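Local coordinates for protein negative regulator of ofd1 (Schizosaccharomyces pombe, PDB 3QTM) that is required for correct translation termination, stabilises the released transcription factor domain of Sre1 and directly inhibits Ofd1, at residues V137-H140 and D141-S145; A238-N241 and N242-F246; I323-A326 and Q327-V331. One frame throughout, in Å; residues are numbered along the deposited sequence.

Interaction 1 (V137-H140 and D141-S145)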
loop_
_atom_site.group_PDB
_atom_site.type_symbol
_atom_site.label_atom_id
_atom_site.label_comp_id
_atom_site.label_asym_id
_atom_site.label_seq_id
_atom_site.Cartn_x
_atom_site.Cartn_y
_atom_site.Cartn_z
ATOM N N VAL A 137 16.150 -0.136 5.367
ATOM C CA VAL A 137 16.654 -1.021 4.319
ATOM C C VAL A 137 17.706 -0.304 3.473
ATOM O O VAL A 137 18.771 -0.863 3.192
ATOM C CB VAL A 137 15.532 -1.555 3.418
ATOM C CG1 VAL A 137 16.110 -2.417 2.300
ATOM C CG2 VAL A 137 14.521 -2.363 4.233
ATOM N N TRP A 138 17.417 0.936 3.086
ATOM C CA TRP A 138 18.402 1.752 2.381
ATOM C C TRP A 138 19.664 1.937 3.228
ATOM O O TRP A 138 20.776 1.855 2.711
ATOM C CB TRP A 138 17.836 3.136 2.005
ATOM C CG TRP A 138 18.788 3.929 1.122
ATOM C CD1 TRP A 138 18.832 3.923 -0.251
ATOM C CD2 TRP A 138 19.848 4.806 1.548
ATOM N NE1 TRP A 138 19.841 4.750 -0.699
ATOM C CE2 TRP A 138 20.481 5.299 0.382
ATOM C CE3 TRP A 138 20.313 5.232 2.797
ATOM C CZ2 TRP A 138 21.557 6.185 0.434
ATOM C CZ3 TRP A 138 21.387 6.112 2.845
ATOM C CH2 TRP A 138 21.992 6.583 1.671
ATOM N N ARG A 139 19.503 2.207 4.521
ATOM C CA ARG A 139 20.669 2.442 5.364
ATOM C C ARG A 139 21.531 1.168 5.478
ATOM O O ARG A 139 22.765 1.220 5.414
ATOM C CB ARG A 139 20.263 2.998 6.736
ATOM C CG ARG A 139 19.692 4.427 6.681
ATOM C CD ARG A 139 19.254 4.954 8.059
ATOM N NE ARG A 139 20.305 4.795 9.057
ATOM C CZ ARG A 139 20.111 4.777 10.370
ATOM N NH1 ARG A 139 18.893 4.912 10.885
ATOM N NH2 ARG A 139 21.145 4.623 11.175
ATOM N N HIS A 140 20.872 0.028 5.630
ATOM C CA HIS A 140 21.565 -1.249 5.666
ATOM C C HIS A 140 22.457 -1.435 4.430
ATOM O O HIS A 140 23.590 -1.880 4.541
ATOM C CB HIS A 140 20.560 -2.388 5.734
ATOM C CG HIS A 140 21.194 -3.741 5.733
ATOM N ND1 HIS A 140 21.367 -4.483 4.585
ATOM C CD2 HIS A 140 21.710 -4.483 6.742
ATOM C CE1 HIS A 140 21.949 -5.630 4.888
ATOM N NE2 HIS A 140 22.169 -5.655 6.193
ATOM N N ASP A 141 21.934 -1.077 3.260
ATOM C CA ASP A 141 22.649 -1.256 2.003
ATOM C C ASP A 141 23.691 -0.180 1.729
ATOM O O ASP A 141 24.564 -0.383 0.903
ATOM C CB ASP A 141 21.658 -1.323 0.832
ATOM C CG ASP A 141 20.679 -2.478 0.963
ATOM O OD1 ASP A 141 21.027 -3.466 1.653
ATOM O OD2 ASP A 141 19.567 -2.404 0.378
ATOM N N ASN A 142 23.624 0.950 2.429
ATOM C CA ASN A 142 24.513 2.071 2.112
ATOM C C ASN A 142 25.430 2.585 3.208
ATOM O O ASN A 142 26.450 3.209 2.914
ATOM C CB ASN A 142 23.716 3.246 1.530
ATOM C CG ASN A 142 23.160 2.929 0.156
ATOM O OD1 ASN A 142 23.820 3.164 -0.854
ATOM N ND2 ASN A 142 21.956 2.359 0.113
ATOM N N GLU A 143 25.068 2.360 4.465
ATOM C CA GLU A 143 25.887 2.859 5.565
ATOM C C GLU A 143 26.790 1.734 6.090
ATOM O O GLU A 143 26.310 0.632 6.390
ATOM C CB GLU A 143 25.007 3.442 6.682
ATOM C CG GLU A 143 24.192 4.675 6.270
ATOM C CD GLU A 143 23.277 5.202 7.387
ATOM O OE1 GLU A 143 22.841 6.369 7.295
ATOM O OE2 GLU A 143 22.987 4.459 8.356
ATOM N N GLU A 144 28.091 2.003 6.192
ATOM C CA GLU A 144 29.025 0.957 6.584
ATOM C C GLU A 144 28.732 0.461 7.995
ATOM O O GLU A 144 29.052 -0.667 8.343
ATOM C CB GLU A 144 30.481 1.418 6.492
ATOM C CG GLU A 144 31.434 0.241 6.217
ATOM C CD GLU A 144 32.787 0.355 6.922
ATOM O OE1 GLU A 144 32.979 1.318 7.697
ATOM O OE2 GLU A 144 33.656 -0.528 6.707
ATOM N N SER A 145 28.129 1.319 8.804
ATOM C CA SER A 145 27.878 0.981 10.192
ATOM C C SER A 145 26.892 -0.173 10.312
ATOM O O SER A 145 26.977 -0.968 11.243
ATOM C CB SER A 145 27.363 2.206 10.954
ATOM O OG SER A 145 26.314 2.867 10.254
HETATM O O HOH W 1 25.970 -0.867 4.394
#
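Asp141 N donates to Val137 O, and two residues on, Glu143 N reaches Arg139 O at 2.7 Å, the last helical step before the chain leaves helical geometry at Glu143. Arg139 O also accepts Asn142 N, which comes from above the carbonyl plane. A water donates to both His140 O and Glu143 O, bridging the final turn to the departing chain. On one side of that turn the Asn142 amide lies stacked over a face of the Trp138 ring, the planes 15° apart. Its ND2 donates almost straight to Trp138 O at 2.9 Å, which fixes the amide's rotation, while Asn142 CB sits over the six-membered ring, 3.7 Å from its centroid. Here, at the surface, helix 119-142 of this TPR-like protein comes to its C-terminal end. Arg139 and Glu143 form an i to i+4 salt bridge: NE, in the guanidinium plane, meets OE2 at 2.8 Å from above the carboxylate plane, and the bend at chi3 (51°) turns the guanidinium across Glu143. Arg139 NH1 forms a further salt bridge to Glu98. His140 ND1 donates to Asp141 OD1 at 3.1 Å in the imidazole plane; the His140 side chain also touches Val151 and Leu154 of helix 151-170.

Interaction 2 (A238-N241 and N242-F246)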
loop_
_atom_site.group_PDB
_atom_site.type_symbol
_atom_site.label_atom_id
_atom_site.label_comp_id
_atom_site.label_asym_id
_atom_site.label_seq_id
_atom_site.Cartn_x
_atom_site.Cartn_y
_atom_site.Cartn_z
ATOM N N ALA A 238 -3.545 -3.241 -6.592
ATOM C CA ALA A 238 -2.729 -3.645 -5.447
ATOM C C ALA A 238 -3.225 -4.989 -4.901
ATOM O O ALA A 238 -2.440 -5.827 -4.456
ATOM C CB ALA A 238 -2.751 -2.579 -4.350
ATOM N N VAL A 239 -4.535 -5.191 -4.919
ATOM C CA VAL A 239 -5.081 -6.485 -4.518
ATOM C C VAL A 239 -4.669 -7.587 -5.507
ATOM O O VAL A 239 -4.201 -8.643 -5.102
ATOM C CB VAL A 239 -6.601 -6.438 -4.371
ATOM C CG1 VAL A 239 -7.155 -7.842 -4.135
ATOM C CG2 VAL A 239 -6.975 -5.489 -3.240
ATOM N N LEU A 240 -4.821 -7.330 -6.802
ATOM C CA LEU A 240 -4.371 -8.290 -7.800
ATOM C C LEU A 240 -2.897 -8.678 -7.577
ATOM O O LEU A 240 -2.543 -9.863 -7.617
ATOM C CB LEU A 240 -4.579 -7.744 -9.214
ATOM C CG LEU A 240 -4.065 -8.628 -10.354
ATOM C CD1 LEU A 240 -4.731 -9.994 -10.309
ATOM C CD2 LEU A 240 -4.306 -7.961 -11.693
ATOM N N ASN A 241 -2.049 -7.682 -7.324
ATOM C CA ASN A 241 -0.637 -7.928 -7.026
ATOM C C ASN A 241 -0.392 -8.823 -5.807
ATOM O O ASN A 241 0.455 -9.718 -5.836
ATOM C CB ASN A 241 0.110 -6.610 -6.831
ATOM C CG ASN A 241 1.568 -6.825 -6.464
ATOM O OD1 ASN A 241 2.334 -7.380 -7.250
ATOM N ND2 ASN A 241 1.957 -6.395 -5.263
ATOM N N ASN A 242 -1.112 -8.574 -4.721
ATOM C CA ASN A 242 -0.974 -9.432 -3.548
ATOM C C ASN A 242 -1.422 -10.877 -3.825
ATOM O O ASN A 242 -0.750 -11.825 -3.413
ATOM C CB ASN A 242 -1.681 -8.830 -2.331
ATOM C CG ASN A 242 -0.893 -7.651 -1.715
ATOM O OD1 ASN A 242 0.082 -7.846 -0.987
ATOM N ND2 ASN A 242 -1.327 -6.426 -2.011
ATOM N N TYR A 243 -2.533 -11.051 -4.538
ATOM C CA TYR A 243 -2.972 -12.403 -4.899
ATOM C C TYR A 243 -1.932 -13.154 -5.735
ATOM O O TYR A 243 -1.613 -14.310 -5.451
ATOM C CB TYR A 243 -4.308 -12.391 -5.638
ATOM C CG TYR A 243 -5.463 -11.935 -4.786
ATOM C CD1 TYR A 243 -5.342 -11.867 -3.406
ATOM C CD2 TYR A 243 -6.684 -11.591 -5.359
ATOM C CE1 TYR A 243 -6.396 -11.450 -2.614
ATOM C CE2 TYR A 243 -7.746 -11.174 -4.572
ATOM C CZ TYR A 243 -7.595 -11.108 -3.200
ATOM O OH TYR A 243 -8.649 -10.695 -2.413
ATOM N N THR A 244 -1.409 -12.503 -6.770
ATOM C CA THR A 244 -0.494 -13.187 -7.665
ATOM C C THR A 244 0.809 -13.480 -6.948
ATOM O O THR A 244 1.484 -14.454 -7.252
ATOM C CB THR A 244 -0.224 -12.378 -8.946
ATOM O OG1 THR A 244 0.309 -11.099 -8.597
ATOM C CG2 THR A 244 -1.521 -12.185 -9.730
ATOM N N THR A 245 1.162 -12.645 -5.981
ATOM C CA THR A 245 2.398 -12.875 -5.240
ATOM C C THR A 245 2.249 -14.066 -4.307
ATOM O O THR A 245 3.174 -14.859 -4.142
ATOM C CB THR A 245 2.822 -11.647 -4.434
ATOM O OG1 THR A 245 3.001 -10.545 -5.327
ATOM C CG2 THR A 245 4.130 -11.923 -3.700
ATOM N N PHE A 246 1.080 -14.198 -3.697
ATOM C CA PHE A 246 0.852 -15.338 -2.834
ATOM C C PHE A 246 0.877 -16.621 -3.670
ATOM O O PHE A 246 1.467 -17.632 -3.272
ATOM C CB PHE A 246 -0.463 -15.204 -2.080
ATOM C CG PHE A 246 -0.365 -15.608 -0.647
ATOM C CD1 PHE A 246 0.465 -16.650 -0.268
ATOM C CD2 PHE A 246 -1.100 -14.956 0.325
ATOM C CE1 PHE A 246 0.568 -17.032 1.062
ATOM C CE2 PHE A 246 -1.005 -15.333 1.661
ATOM C CZ PHE A 246 -0.171 -16.373 2.027
#
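Ala238 O takes two hydrogen bonds from Asn242, the backbone N at 3.1 Å and the side-chain ND2 at 2.8 Å, which arrive from opposite faces of the carbonyl plane. With CG beside its own backbone N (chi1 -75°), the amide of Asn242 folds back along the helix to reach this carbonyl. The side-chain bond is bent, with an N-H...O angle of 137°. Asn242 is buried, yet both ends of its amide are satisfied, since OD1 is hydrogen-bonded to Ser192 OG of helix 188-197. A second doubly used acceptor lies farther along: Asn241 O receives both Thr245 N and Thr245 OG1, again from opposite faces. Thr245 OG1 lies 2.7 Å from Asn241 O, so the threonine hydroxyl is returned to the backbone of its own helix. Thr244 OG1 lies 3.1 Å from the same Asn241 O, with Leu240 O also near. The regular i to i+4 bonds Tyr243 N to Val239 O and Thr244 N to Leu240 O run between these two forks.

On the apolar side, Val239 CG1 rests over one face of the Tyr243 ring, offset toward the rim near CE2 and CZ, 3.7 Å from the centroid, in a CH-pi contact. Tyr243 also meets Trp271, Ser275 and Thr278 of helix 262-285 and Thr215 of helix 213-220. A serine in place of Tyr243 would probably leave Val239 CG1 without the ring it rests on and open a gap toward Trp271. Leu240 CD1 touches Thr244 CG2 at 3.9 Å, and Leu240 continues onto Ile282. The whole belongs to a helix, 229-254, packed against its neighbours 188-197, 213-220 and 262-285 in an all-helical, TPR-like array, with Asn242 ND2 and Thr245 OG1 turned back onto main-chain carbonyls one turn earlier.

Interaction 3 (I323-A326 and Q327-V331)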
loop_
_atom_site.group_PDB
_atom_site.type_symbol
_atom_site.label_atom_id
_atom_site.label_comp_id
_atom_site.label_asym_id
_atom_site.label_seq_id
_atom_site.Cartn_x
_atom_site.Cartn_y
_atom_site.Cartn_z
ATOM N N ILE A 323 -4.858 -13.798 -25.732
ATOM C CA ILE A 323 -3.747 -13.298 -26.531
ATOM C C ILE A 323 -4.171 -12.939 -27.961
ATOM O O ILE A 323 -3.838 -11.866 -28.466
ATOM C CB ILE A 323 -2.609 -14.329 -26.585
ATOM C CG1 ILE A 323 -2.074 -14.596 -25.179
ATOM C CG2 ILE A 323 -1.485 -13.856 -27.522
ATOM C CD1 ILE A 323 -0.990 -15.660 -25.131
ATOM N N LYS A 324 -4.914 -13.832 -28.607
ATOM C CA LYS A 324 -5.414 -13.567 -29.955
ATOM C C LYS A 324 -6.331 -12.349 -30.004
ATOM O O LYS A 324 -6.264 -11.546 -30.941
ATOM C CB LYS A 324 -6.150 -14.785 -30.527
ATOM C CG LYS A 324 -5.408 -15.513 -31.649
ATOM C CD LYS A 324 -6.355 -16.376 -32.506
ATOM C CE LYS A 324 -6.385 -17.855 -32.076
ATOM N NZ LYS A 324 -7.231 -18.148 -30.868
ATOM N N GLU A 325 -7.202 -12.220 -29.008
ATOM C CA GLU A 325 -8.091 -11.065 -28.954
ATOM C C GLU A 325 -7.325 -9.758 -28.704
ATOM O O GLU A 325 -7.671 -8.711 -29.245
ATOM C CB GLU A 325 -9.152 -11.257 -27.879
ATOM C CG GLU A 325 -10.102 -10.085 -27.782
ATOM C CD GLU A 325 -11.000 -10.154 -26.557
ATOM O OE1 GLU A 325 -10.999 -11.204 -25.872
ATOM O OE2 GLU A 325 -11.703 -9.155 -26.278
ATOM N N ALA A 326 -6.293 -9.823 -27.866
ATOM C CA ALA A 326 -5.444 -8.667 -27.625
ATOM C C ALA A 326 -4.816 -8.206 -28.942
ATOM O O ALA A 326 -4.916 -7.039 -29.310
ATOM C CB ALA A 326 -4.356 -9.014 -26.626
ATOM N N GLN A 327 -4.167 -9.135 -29.641
ATOM C CA GLN A 327 -3.503 -8.831 -30.910
ATOM C C GLN A 327 -4.493 -8.316 -31.966
ATOM O O GLN A 327 -4.200 -7.357 -32.691
ATOM C CB GLN A 327 -2.744 -10.060 -31.430
ATOM C CG GLN A 327 -1.952 -9.831 -32.713
ATOM C CD GLN A 327 -1.423 -11.133 -33.308
ATOM O OE1 GLN A 327 -2.175 -12.094 -33.497
ATOM N NE2 GLN A 327 -0.125 -11.168 -33.603
ATOM N N GLY A 328 -5.670 -8.939 -32.023
ATOM C CA GLY A 328 -6.724 -8.522 -32.933
ATOM C C GLY A 328 -7.266 -7.145 -32.592
ATOM O O GLY A 328 -7.999 -6.527 -33.375
ATOM N N SER A 329 -6.905 -6.667 -31.404
ATOM C CA SER A 329 -7.332 -5.353 -30.942
ATOM C C SER A 329 -6.173 -4.367 -30.992
ATOM O O SER A 329 -6.243 -3.296 -30.400
ATOM C CB SER A 329 -7.890 -5.432 -29.514
ATOM O OG SER A 329 -9.162 -6.045 -29.508
ATOM N N GLY A 330 -5.101 -4.739 -31.682
ATOM C CA GLY A 330 -4.036 -3.799 -31.971
ATOM C C GLY A 330 -2.917 -3.805 -30.958
ATOM O O GLY A 330 -1.988 -3.009 -31.048
ATOM N N VAL A 331 -2.997 -4.710 -29.991
ATOM C CA VAL A 331 -1.933 -4.838 -29.006
ATOM C C VAL A 331 -0.738 -5.580 -29.601
ATOM O O VAL A 331 -0.893 -6.641 -30.200
ATOM C CB VAL A 331 -2.416 -5.582 -27.734
ATOM C CG1 VAL A 331 -1.303 -5.635 -26.709
ATOM C CG2 VAL A 331 -3.650 -4.900 -27.150
HETATM O O HOH W 2 -10.846 -6.505 -27.411
#
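Ile323 O accepts Gln327 N at 3.0 Å in a regular helical bond, while the Ile323 side chain leads away from this turn to pack on Ala296 and Met300 of helix 292-305, on Tyr337, Phe340 and Val341 of helix 335-343, and on Leu333 in a loop. Lys324 O follows with the bond to Gly328 N, at 2.9 Å. A CB on Gly328 would fit only tightly against this carbonyl oxygen.

At Glu325 the side chain of Ser329 takes part. Ser329 OG stands beside its own backbone N (chi1 -73°), which places the hydroxyl 3.1 Å from Glu325 O. A water also joins the two side chains: it donates to Glu325 OE2 at 3.0 Å and lies 2.7 Å from Ser329 OG, so the carboxylate is tied to the end of the helix through solvent. The Glu325 side chain also touches Leu292.

Ala326 O is the acceptor on which the turn closes. Ser329 N comes to it from above one face of the carbonyl plane, and Val331 N, at 3.1 Å, from the opposite face. Ala326 CB packs 4.1 Å from Val331 CB, and the alanine also meets Leu293, so it sits between the returning chain and helix 292-305. Ser329 and Val331 both touch Pro289 in the neighbouring loop.

Gly330 N completes the closure with a bond to Gln327 O. Gly330 has a positive phi (93°), and a side chain at these backbone angles would collide with the carbonyl oxygen of the residue before, which explains the glycine. Taken with Val331 N to Ala326 O and the apolar contact of Ala326 with Val331, this is a Schellman motif, with Gly330 as its C-prime residue, ending helix 309-328.

Overall arrangement
From the N terminus, the chain first meets interaction 1, where helix 119-142 ends and turns toward helix 151-170. Interaction 2 comes later, inside helix 229-254, and sets that helix among helices 188-197, 213-220 and 262-285. Interaction 3 ends helix 309-328 beside helices 292-305 and 335-343; it and interaction 2 both belong to the C-terminal part of the protein. All three are local, within one helix or its exit; they follow in series, none nesting or crossing, and none closes a long loop. The centres of interactions 1 and 2 are about 29 Å apart, those of interactions 2 and 3 about 25 Å, and those of interactions 1 and 3 about 46 Å.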